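Local coordinates for protein hemolysin BL lytic component L1 (Bacillus cereus, PDB 7NMQ) that serves as one lytic component of haemolysin BL, an alpha-helical pore-forming enterotoxin, and probably helps to build the membrane pore together with its partner components, at residues 178-181 with 182-186; 189-192 with 193-197; 257-260 with 261-265; 282-285 with 286-289. All coordinates share one frame; numbering follows the deposited sequence. Where two conformers were deposited one is given.

Contact 1 (178-181 with 182-186); sequences AEIE and QLRST. With EDO (1,2-ethanediol), chain G.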
loop_
_atom_site.group_PDB
_atom_site.type_symbol
_atom_site.label_atom_id
_atom_site.label_comp_id
_atom_site.label_asym_id
_atom_site.label_seq_id
_atom_site.Cartn_x
_atom_site.Cartn_y
_atom_site.Cartn_z
ATOM N N ALA A 178 10.641 -24.056 8.978
ATOM C CA ALA A 178 11.726 -23.344 8.259
ATOM C C ALA A 178 11.358 -23.281 6.777
ATOM O O ALA A 178 11.607 -22.240 6.146
ATOM C CB ALA A 178 13.024 -24.054 8.489
ATOM N N GLU A 179 10.740 -24.342 6.246
ATOM C CA GLU A 179 10.377 -24.404 4.801
ATOM C C GLU A 179 9.338 -23.321 4.513
ATOM O O GLU A 179 9.471 -22.595 3.522
ATOM C CB GLU A 179 9.825 -25.768 4.386
ATOM C CG GLU A 179 9.518 -25.907 2.914
ATOM C CD GLU A 179 9.068 -27.292 2.482
ATOM O OE1 GLU A 179 8.942 -28.180 3.340
ATOM O OE2 GLU A 179 8.810 -27.461 1.291
ATOM N N ILE A 180 8.300 -23.236 5.345
ATOM C CA ILE A 180 7.260 -22.179 5.162
ATOM C C ILE A 180 7.920 -20.801 5.187
ATOM O O ILE A 180 7.661 -20.009 4.294
ATOM C CB ILE A 180 6.164 -22.291 6.226
ATOM C CG1 ILE A 180 5.386 -23.592 6.010
ATOM C CG2 ILE A 180 5.278 -21.053 6.236
ATOM C CD1 ILE A 180 4.983 -23.828 4.567
ATOM N N GLU A 181 8.711 -20.528 6.218
ATOM C CA GLU A 181 9.326 -19.186 6.395
ATOM C C GLU A 181 10.138 -18.840 5.144
ATOM O O GLU A 181 10.013 -17.707 4.641
ATOM C CB GLU A 181 10.225 -19.165 7.634
ATOM C CG GLU A 181 9.433 -19.142 8.925
ATOM C CD GLU A 181 10.185 -19.474 10.212
ATOM O OE1 GLU A 181 11.309 -20.050 10.123
ATOM O OE2 GLU A 181 9.613 -19.247 11.318
ATOM N N GLN A 182 10.891 -19.787 4.622
ATOM C CA GLN A 182 11.676 -19.551 3.389
ATOM C C GLN A 182 10.756 -19.287 2.195
ATOM O O GLN A 182 11.041 -18.374 1.409
ATOM C CB GLN A 182 12.630 -20.703 3.063
ATOM C CG GLN A 182 13.555 -20.386 1.887
ATOM C CD GLN A 182 14.386 -19.128 2.072
ATOM O OE1 GLN A 182 15.341 -19.092 2.840
ATOM N NE2 GLN A 182 14.035 -18.063 1.363
ATOM N N LEU A 183 9.727 -20.108 2.007
ATOM C CA LEU A 183 8.798 -19.957 0.858
ATOM C C LEU A 183 8.162 -18.563 0.947
ATOM O O LEU A 183 8.024 -17.873 -0.085
ATOM C CB LEU A 183 7.708 -21.031 0.905
ATOM C CG LEU A 183 8.167 -22.420 0.487
ATOM C CD1 LEU A 183 7.079 -23.456 0.754
ATOM C CD2 LEU A 183 8.596 -22.420 -0.964
ATOM N N ARG A 184 7.709 -18.147 2.112
ATOM C CA ARG A 184 7.019 -16.845 2.262
ATOM C C ARG A 184 7.998 -15.693 1.984
ATOM O O ARG A 184 7.594 -14.708 1.352
ATOM C CB ARG A 184 6.400 -16.741 3.649
ATOM C CG ARG A 184 5.140 -17.576 3.830
ATOM C CD ARG A 184 4.025 -17.192 2.847
ATOM N NE ARG A 184 3.655 -15.781 2.890
ATOM C CZ ARG A 184 2.969 -15.194 3.850
ATOM N NH1 ARG A 184 2.530 -15.911 4.868
ATOM N NH2 ARG A 184 2.736 -13.876 3.803
ATOM N N SER A 185 9.258 -15.779 2.398
ATOM C CA SER A 185 10.204 -14.653 2.157
ATOM C C SER A 185 10.581 -14.622 0.662
ATOM O O SER A 185 10.678 -13.535 0.074
ATOM C CB SER A 185 11.390 -14.709 3.082
ATOM O OG SER A 185 12.064 -15.948 3.000
ATOM N N THR A 186 10.716 -15.780 0.023
ATOM C CA THR A 186 10.958 -15.844 -1.434
ATOM C C THR A 186 9.754 -15.248 -2.147
ATOM O O THR A 186 9.920 -14.481 -3.108
ATOM C CB THR A 186 11.293 -17.266 -1.883
ATOM O OG1 THR A 186 12.444 -17.669 -1.142
ATOM C CG2 THR A 186 11.536 -17.407 -3.361
HETATM C C1 EDO G . 4.157 -11.640 0.543
HETATM O O1 EDO G . 3.605 -11.778 -0.727
HETATM C C2 EDO G . 4.032 -12.851 1.373
HETATM O O2 EDO G . 4.896 -13.946 1.116
#

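Contact 2 (189-192 with 193-197); sequences KHFD and DVLAW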
loop_
_atom_site.group_PDB
_atom_site.type_symbol
_atom_site.label_atom_id
_atom_site.label_comp_id
_atom_site.label_asym_id
_atom_site.label_seq_id
_atom_site.Cartn_x
_atom_site.Cartn_y
_atom_site.Cartn_z
ATOM N N LYS A 189 9.510 -11.448 -1.986
ATOM C CA LYS A 189 10.513 -10.866 -2.905
ATOM C C LYS A 189 9.994 -10.911 -4.346
ATOM O O LYS A 189 10.158 -9.939 -5.089
ATOM C CB LYS A 189 11.871 -11.565 -2.804
ATOM C CG LYS A 189 12.996 -10.867 -3.532
ATOM C CD LYS A 189 13.120 -9.369 -3.254
ATOM C CE LYS A 189 14.445 -8.778 -3.675
ATOM N NZ LYS A 189 14.552 -8.640 -5.142
ATOM N N HIS A 190 9.398 -12.010 -4.787
ATOM C CA HIS A 190 8.842 -12.086 -6.154
ATOM C C HIS A 190 7.793 -10.987 -6.343
ATOM O O HIS A 190 7.789 -10.324 -7.388
ATOM C CB HIS A 190 8.230 -13.449 -6.478
ATOM C CG HIS A 190 9.234 -14.526 -6.693
ATOM N ND1 HIS A 190 10.194 -14.475 -7.695
ATOM C CD2 HIS A 190 9.387 -15.732 -6.067
ATOM C CE1 HIS A 190 10.904 -15.608 -7.648
ATOM N NE2 HIS A 190 10.428 -16.391 -6.632
ATOM N N PHE A 191 6.883 -10.820 -5.392
ATOM C CA PHE A 191 5.796 -9.822 -5.523
ATOM C C PHE A 191 6.406 -8.427 -5.509
ATOM O O PHE A 191 5.997 -7.526 -6.286
ATOM C CB PHE A 191 4.792 -9.985 -4.389
ATOM C CG PHE A 191 3.476 -9.345 -4.697
ATOM C CD1 PHE A 191 2.540 -10.080 -5.411
ATOM C CD2 PHE A 191 3.139 -8.071 -4.298
ATOM C CE1 PHE A 191 1.296 -9.559 -5.701
ATOM C CE2 PHE A 191 1.890 -7.564 -4.608
ATOM C CZ PHE A 191 0.987 -8.291 -5.304
ATOM N N ASP A 192 7.385 -8.230 -4.648
ATOM C CA ASP A 192 8.074 -6.913 -4.585
ATOM C C ASP A 192 8.731 -6.598 -5.933
ATOM O O ASP A 192 8.744 -5.431 -6.350
ATOM C CB ASP A 192 9.153 -6.854 -3.499
ATOM C CG ASP A 192 8.642 -6.863 -2.069
ATOM O OD1 ASP A 192 7.462 -6.549 -1.886
ATOM O OD2 ASP A 192 9.477 -7.128 -1.144
ATOM N N ASP A 193 9.240 -7.610 -6.615
ATOM C CA ASP A 193 9.910 -7.457 -7.922
ATOM C C ASP A 193 8.875 -7.075 -8.975
ATOM O O ASP A 193 9.177 -6.232 -9.839
ATOM C CB ASP A 193 10.739 -8.683 -8.309
ATOM C CG ASP A 193 11.978 -8.868 -7.432
ATOM O OD1 ASP A 193 12.359 -7.929 -6.708
ATOM O OD2 ASP A 193 12.601 -9.972 -7.513
ATOM N N VAL A 194 7.674 -7.641 -8.903
ATOM C CA VAL A 194 6.597 -7.252 -9.834
ATOM C C VAL A 194 6.281 -5.779 -9.573
ATOM O O VAL A 194 6.114 -5.019 -10.540
ATOM C CB VAL A 194 5.336 -8.131 -9.648
ATOM C CG1 VAL A 194 4.176 -7.615 -10.476
ATOM C CG2 VAL A 194 5.682 -9.567 -10.008
ATOM N N LEU A 195 6.156 -5.406 -8.305
ATOM C CA LEU A 195 5.791 -4.014 -7.969
ATOM C C LEU A 195 6.885 -3.045 -8.417
ATOM O O LEU A 195 6.561 -1.938 -8.875
ATOM C CB LEU A 195 5.553 -3.879 -6.467
ATOM C CG LEU A 195 4.324 -4.593 -5.945
ATOM C CD1 LEU A 195 4.229 -4.460 -4.441
ATOM C CD2 LEU A 195 3.075 -4.105 -6.626
ATOM N N ALA A 196 8.129 -3.452 -8.314
ATOM C CA ALA A 196 9.274 -2.630 -8.743
ATOM C C ALA A 196 9.161 -2.332 -10.240
ATOM O O ALA A 196 9.391 -1.182 -10.686
ATOM C CB ALA A 196 10.572 -3.267 -8.384
ATOM N N TRP A 197 8.786 -3.350 -11.007
ATOM C CA TRP A 197 8.645 -3.177 -12.463
ATOM C C TRP A 197 7.473 -2.245 -12.725
ATOM O O TRP A 197 7.553 -1.388 -13.615
ATOM C CB TRP A 197 8.442 -4.550 -13.135
ATOM C CG TRP A 197 8.055 -4.420 -14.578
ATOM C CD1 TRP A 197 8.887 -4.065 -15.595
ATOM C CD2 TRP A 197 6.757 -4.663 -15.166
ATOM N NE1 TRP A 197 8.184 -3.996 -16.764
ATOM C CE2 TRP A 197 6.888 -4.398 -16.549
ATOM C CE3 TRP A 197 5.499 -5.046 -14.665
ATOM C CZ2 TRP A 197 5.801 -4.470 -17.414
ATOM C CZ3 TRP A 197 4.435 -5.186 -15.539
ATOM C CH2 TRP A 197 4.588 -4.874 -16.891
#

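Contact 3 (257-260 with 261-265); sequences DSYN and EISNK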
loop_
_atom_site.group_PDB
_atom_site.type_symbol
_atom_site.label_atom_id
_atom_site.label_comp_id
_atom_site.label_asym_id
_atom_site.label_seq_id
_atom_site.Cartn_x
_atom_site.Cartn_y
_atom_site.Cartn_z
ATOM N N ASP A 257 4.509 -15.545 -11.898
ATOM C CA ASP A 257 4.303 -17.018 -12.011
ATOM C C ASP A 257 4.996 -17.726 -10.839
ATOM O O ASP A 257 4.403 -18.653 -10.273
ATOM C CB ASP A 257 4.836 -17.564 -13.322
ATOM C CG ASP A 257 4.097 -17.088 -14.554
ATOM O OD1 ASP A 257 2.948 -16.585 -14.424
ATOM O OD2 ASP A 257 4.725 -17.174 -15.641
ATOM N N SER A 258 6.144 -17.238 -10.393
ATOM C CA SER A 258 6.866 -17.853 -9.273
ATOM C C SER A 258 6.089 -17.629 -7.979
ATOM O O SER A 258 6.072 -18.533 -7.116
ATOM C CB SER A 258 8.254 -17.353 -9.110
ATOM O OG SER A 258 9.054 -17.601 -10.246
ATOM N N TYR A 259 5.521 -16.443 -7.799
ATOM C CA TYR A 259 4.617 -16.141 -6.678
ATOM C C TYR A 259 3.497 -17.176 -6.627
ATOM O O TYR A 259 3.211 -17.763 -5.555
ATOM C CB TYR A 259 4.075 -14.723 -6.847
ATOM C CG TYR A 259 3.110 -14.337 -5.781
ATOM C CD1 TYR A 259 1.770 -14.642 -5.889
ATOM C CD2 TYR A 259 3.541 -13.646 -4.670
ATOM C CE1 TYR A 259 0.874 -14.258 -4.911
ATOM C CE2 TYR A 259 2.661 -13.293 -3.665
ATOM C CZ TYR A 259 1.316 -13.581 -3.786
ATOM O OH TYR A 259 0.432 -13.233 -2.794
ATOM N N ASN A 260 2.872 -17.418 -7.764
ATOM C CA ASN A 260 1.725 -18.355 -7.816
ATOM C C ASN A 260 2.204 -19.783 -7.553
ATOM O O ASN A 260 1.456 -20.547 -6.902
ATOM C CB ASN A 260 1.008 -18.287 -9.161
ATOM C CG ASN A 260 0.073 -17.104 -9.271
ATOM O OD1 ASN A 260 -0.361 -16.524 -8.281
ATOM N ND2 ASN A 260 -0.214 -16.735 -10.503
ATOM N N GLU A 261 3.404 -20.109 -8.031
ATOM C CA GLU A 261 4.070 -21.429 -7.859
ATOM C C GLU A 261 4.204 -21.721 -6.359
ATOM O O GLU A 261 3.899 -22.853 -5.919
ATOM C CB GLU A 261 5.422 -21.449 -8.570
ATOM C CG GLU A 261 6.198 -22.745 -8.417
ATOM C CD GLU A 261 7.604 -22.790 -9.035
ATOM O OE1 GLU A 261 8.113 -21.727 -9.521
ATOM O OE2 GLU A 261 8.219 -23.908 -9.005
ATOM N N ILE A 262 4.583 -20.708 -5.581
ATOM C CA ILE A 262 4.791 -20.838 -4.118
ATOM C C ILE A 262 3.420 -20.993 -3.447
ATOM O O ILE A 262 3.286 -21.806 -2.525
ATOM C CB ILE A 262 5.639 -19.703 -3.546
ATOM C CG1 ILE A 262 7.066 -19.875 -4.058
ATOM C CG2 ILE A 262 5.566 -19.666 -2.029
ATOM C CD1 ILE A 262 7.985 -18.694 -3.836
ATOM N N SER A 263 2.410 -20.238 -3.868
ATOM C CA SER A 263 1.039 -20.422 -3.321
ATOM C C SER A 263 0.612 -21.874 -3.543
ATOM O O SER A 263 0.055 -22.466 -2.622
ATOM C CB SER A 263 0.082 -19.470 -3.946
ATOM O OG SER A 263 0.460 -18.164 -3.569
ATOM N N ASN A 264 0.878 -22.419 -4.714
ATOM C CA ASN A 264 0.516 -23.823 -5.007
ATOM C C ASN A 264 1.274 -24.750 -4.061
ATOM O O ASN A 264 0.657 -25.645 -3.465
ATOM C CB ASN A 264 0.812 -24.125 -6.472
ATOM C CG ASN A 264 0.314 -25.476 -6.864
ATOM O OD1 ASN A 264 0.939 -26.487 -6.544
ATOM N ND2 ASN A 264 -0.812 -25.458 -7.543
ATOM N N LYS A 265 2.555 -24.496 -3.876
ATOM C CA LYS A 265 3.391 -25.347 -3.010
ATOM C C LYS A 265 2.883 -25.310 -1.571
ATOM O O LYS A 265 2.875 -26.364 -0.880
ATOM C CB LYS A 265 4.865 -24.962 -3.108
ATOM C CG LYS A 265 5.811 -25.742 -2.188
ATOM C CD LYS A 265 5.987 -27.184 -2.508
ATOM C CE LYS A 265 7.043 -27.813 -1.623
ATOM N NZ LYS A 265 7.014 -29.282 -1.734
HETATM O O HOH W 1 8.391 -20.340 -7.362
HETATM O O HOH W 2 10.575 -19.588 -9.577
#

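Contact 4 (282-285 with 286-289); sequences SLTN and AKET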
loop_
_atom_site.group_PDB
_atom_site.type_symbol
_atom_site.label_atom_id
_atom_site.label_comp_id
_atom_site.label_asym_id
_atom_site.label_seq_id
_atom_site.Cartn_x
_atom_site.Cartn_y
_atom_site.Cartn_z
ATOM N N SER A 282 -0.220 -23.237 9.263
ATOM C CA SER A 282 -1.132 -22.080 9.286
ATOM C C SER A 282 -0.582 -21.026 10.249
ATOM O O SER A 282 -0.672 -19.838 9.917
ATOM C CB SER A 282 -2.543 -22.493 9.598
ATOM O OG SER A 282 -2.657 -22.994 10.897
ATOM N N LEU A 283 -0.097 -21.434 11.404
ATOM C CA LEU A 283 0.420 -20.458 12.365
ATOM C C LEU A 283 1.666 -19.787 11.818
ATOM O O LEU A 283 1.832 -18.556 12.065
ATOM C CB LEU A 283 0.722 -21.135 13.692
ATOM C CG LEU A 283 -0.529 -21.674 14.376
ATOM C CD1 LEU A 283 -0.082 -22.425 15.594
ATOM C CD2 LEU A 283 -1.525 -20.573 14.745
ATOM N N THR A 284 2.523 -20.519 11.147
ATOM C CA THR A 284 3.776 -19.926 10.629
ATOM C C THR A 284 3.435 -18.931 9.515
ATOM O O THR A 284 3.982 -17.841 9.433
ATOM C CB THR A 284 4.760 -20.996 10.167
ATOM O OG1 THR A 284 5.009 -21.880 11.262
ATOM C CG2 THR A 284 6.064 -20.380 9.723
ATOM N N ASN A 285 2.518 -19.311 8.651
ATOM C CA ASN A 285 2.011 -18.446 7.565
ATOM C C ASN A 285 1.477 -17.147 8.173
ATOM O O ASN A 285 1.839 -16.069 7.674
ATOM C CB ASN A 285 0.936 -19.193 6.775
ATOM C CG ASN A 285 0.382 -18.404 5.619
ATOM O OD1 ASN A 285 1.123 -18.133 4.695
ATOM N ND2 ASN A 285 -0.922 -18.155 5.632
ATOM N N ALA A 286 0.619 -17.255 9.179
ATOM C CA ALA A 286 0.029 -16.064 9.819
ATOM C C ALA A 286 1.141 -15.220 10.442
ATOM O O ALA A 286 1.053 -13.990 10.376
ATOM C CB ALA A 286 -1.047 -16.443 10.780
ATOM N N LYS A 287 2.105 -15.847 11.091
ATOM C CA LYS A 287 3.176 -15.102 11.773
ATOM C C LYS A 287 3.859 -14.207 10.740
ATOM O O LYS A 287 4.137 -13.030 11.036
ATOM C CB LYS A 287 4.143 -16.114 12.374
ATOM C CG LYS A 287 5.292 -15.494 13.124
ATOM C CD LYS A 287 6.108 -16.536 13.850
ATOM C CE LYS A 287 6.773 -17.543 12.960
ATOM N NZ LYS A 287 7.858 -17.033 12.108
ATOM N N GLU A 288 4.162 -14.764 9.594
ATOM C CA GLU A 288 4.900 -14.020 8.573
ATOM C C GLU A 288 4.045 -12.834 8.107
ATOM O O GLU A 288 4.548 -11.700 8.008
ATOM C CB GLU A 288 5.321 -14.926 7.436
ATOM C CG GLU A 288 6.324 -15.990 7.859
ATOM C CD GLU A 288 7.553 -15.350 8.533
ATOM O OE1 GLU A 288 8.209 -14.470 7.919
ATOM O OE2 GLU A 288 7.778 -15.629 9.731
ATOM N N THR A 289 2.788 -13.085 7.807
ATOM C CA THR A 289 1.894 -12.034 7.308
ATOM C C THR A 289 1.754 -10.943 8.360
ATOM O O THR A 289 1.698 -9.757 8.012
ATOM C CB THR A 289 0.554 -12.601 6.875
ATOM O OG1 THR A 289 0.791 -13.514 5.808
ATOM C CG2 THR A 289 -0.379 -11.484 6.460
#

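Contact 1 (178-181 with 182-186)
Leu183 carries its CG beside its own backbone N (chi1 -75°), and Glu179, one turn earlier, has CG anti to its N, beside the carbonyl carbon (chi1 -177°); the two side chains therefore run side by side in the same direction, Glu179 CG lying 4.1 Å from Leu183 CD1. The glutamate thus lends its aliphatic part to an i/i+4 contact while its carboxylate continues toward Lys265, a long and weak ion pair. The frame is regular alpha helix: Leu183 N bonds to Glu179 O at 2.9 Å, and Arg184 N meets Ile180 O at 2.9 Å. On another side of the helix the Gln182 chain, bent at chi2, carries its amide forward along the helix, and its NE2 donates to Thr186 OG1 at 3.0 Å, with the hydroxyl close to the amide plane. Arg184 is bent at both chi2 and chi3, which brings its NE to an ethanediol, probably from the crystallisation liquor. The O2 of this diol receives a bond from Arg184 NE at 2.8 Å and donates one to Arg184 O, also at 2.8 Å, bridging side chain and backbone of one residue. The guanidinium also reaches Thr289 on helix 275-325, while Glu181 OE2 is shared by Gln177 of its own helix and Lys287 of helix 275-325. The Arg184 guanidinium and, in part, the Glu181 carboxylate are thus committed to a neighbouring helix, and the charge of the buried Arg184 is probably stabilised by the oxygens around it.

Contact 2 (189-192 with 193-197)
Charge pairing comes first: Lys189 and Asp193, one turn apart, form an i/i+4 salt bridge with Lys189 NZ 2.8 Å from Asp193 OD1. The ammonium uses the syn lone pair of OD1, on the side of the other oxygen, and stands 3.3 Å from Asp193 OD2 as well. Bends at chi2 (49°) and chi4 (74°) bring NZ to the carboxylate, and the two side chains cross at a slant instead of running alongside each other.

Apolar contact lies with Phe191 and Leu195. Phe191 CG stands anti to the backbone N, and CD2 of the ring comes 3.8 Å from Leu195 CD1; the methyl approaches the ring obliquely. Both residues are buried and reach Val23 of helix 10-33, while the phenyl ring also meets that of Tyr259 with planes about 50° apart. In this mainly helical toxin of the ClyA/HblB-like family, Phe191, Val194 and Leu195 of helix 173-200 are buried while Lys189 and Ala196 are exposed. From Val194 on, the helix belongs to a segment predicted to be transmembrane.

Backbone bonds frame both kinds of contact. Leu195 N donates to Phe191 O at 2.9 Å, and Ala196 N to Asp192 O at 2.9 Å. Asp193 N bonds to Lys189 O and, weakly, to His190 O at 3.2 Å, which also accepts from Val194 N. Val194 sets CG2 beside its own N, 3.4 Å from His190 O. The imidazole of His190 is engaged outside this piece of helix, its ND1 hydrogen-bonded to His255 on helix 247-272.

Contact 3 (257-260 with 261-265)
Helix 247-272, which follows the 217-222/225-230 hairpin in the chain and packs on helix 173-200, joins Ser258 to Glu261 through two waters, in the one of two deposited Glu261 conformers described here. One water donates to Ser258 O at 3.0 Å and, in a weak bond, to Glu261 OE1. The other lies 2.6 Å from Ser258 OG and donates to Glu261 OE1 at 3.3 Å. Direct contact between these side chains is looser, OG and OE1 being 4.3 Å apart; the extended Glu261 has CG anti to its N (chi1 178°). Ser258 OG is also bonded to Lys254 O, one turn back.

Tyr259, Asn260 and Ser263 face strand 225-230. Here Ser263 OG stands 4.2 Å from Tyr259 CE1, oblique to the ring, and is hydrogen-bonded to Pro228 O. Asn260 OD1 sits at the edge of the Tyr259 ring, in its plane, and accepts from Val230 N, so that the amide docks the helix on the strand.

Along the backbone, Ser263 N reaches Tyr259 O at 3.1 Å with an N-H...O angle of 163°, and Asn264 N reaches Asn260 O at 2.9 Å. The same Tyr259 O takes a second, weak bond from Ile262 N, whose main acceptor is Ser258 O.

Contact 4 (282-285 with 286-289)
Ala286 opens the second segment by bonding its N to Ser282 O at 3.0 Å, with an N-H...O angle of 162°; its CB lies 3.5 Å from the same oxygen. That carbonyl oxygen is gripped twice, since Gln34 NE2 also donates to it. Lys287 follows, its N meeting Leu283 O at 2.9 Å. Its side chain leaves with CG anti to the backbone N and then bends at chi3 (63°) and chi4, which swings CE to 4.4 Å from Thr284 CG2 and places NZ beside the next residue's acid.

Glu288 N donates to Thr284 O at 3.1 Å. Bent at chi2 (-55°), its chain folds back, and Glu288 OE2 takes a salt bridge from Lys287 NZ at 2.8 Å, met nearly head-on along its C-O bond. With Glu181 as its second carboxylate partner, the ammonium has an environment that probably favours the charged lysine. The other oxygen of Glu288 binds a diethylene glycol molecule, probably from the crystallisation liquor.

Thr289 closes the segment with its N 3.1 Å from Asn285 O. In the one of its two deposited conformers described here, Asn285 accepts weakly at OD1 from Arg184 NH1, and its ND2 donates to Ala226 O and Gln34 OE1. This two-turn piece of helix 275-325 is therefore enclosed by several elements: helix 173-200 lies against Thr284 and Glu288, Phe149 of helix 107-154 against Leu283, Ala286 and Lys287, and strand 225-230 against Ser282 and Asn285.

All four contacts are pieces of helix about two turns long, but they differ in burial. Contact 4 is the most enclosed, with six of its eight residues buried; the other three are partly buried, each mixing buried and exposed residues. Contacts 1 and 2 lie in series on helix 173-200, their centres about 17 Å apart. Contact 1 bridges to contact 4 largely by charged and polar groups and to contact 3 by packing, partly apolar, of Leu183, Thr186 and Glu179 on Ile262 and Lys265. Contact 2 joins contact 3 through aromatic and histidine packing. Contacts 2 and 3 carry a salt bridge and waters respectively, whereas contact 4 adds buried amide and hydroxyl bonds to its salt bridges.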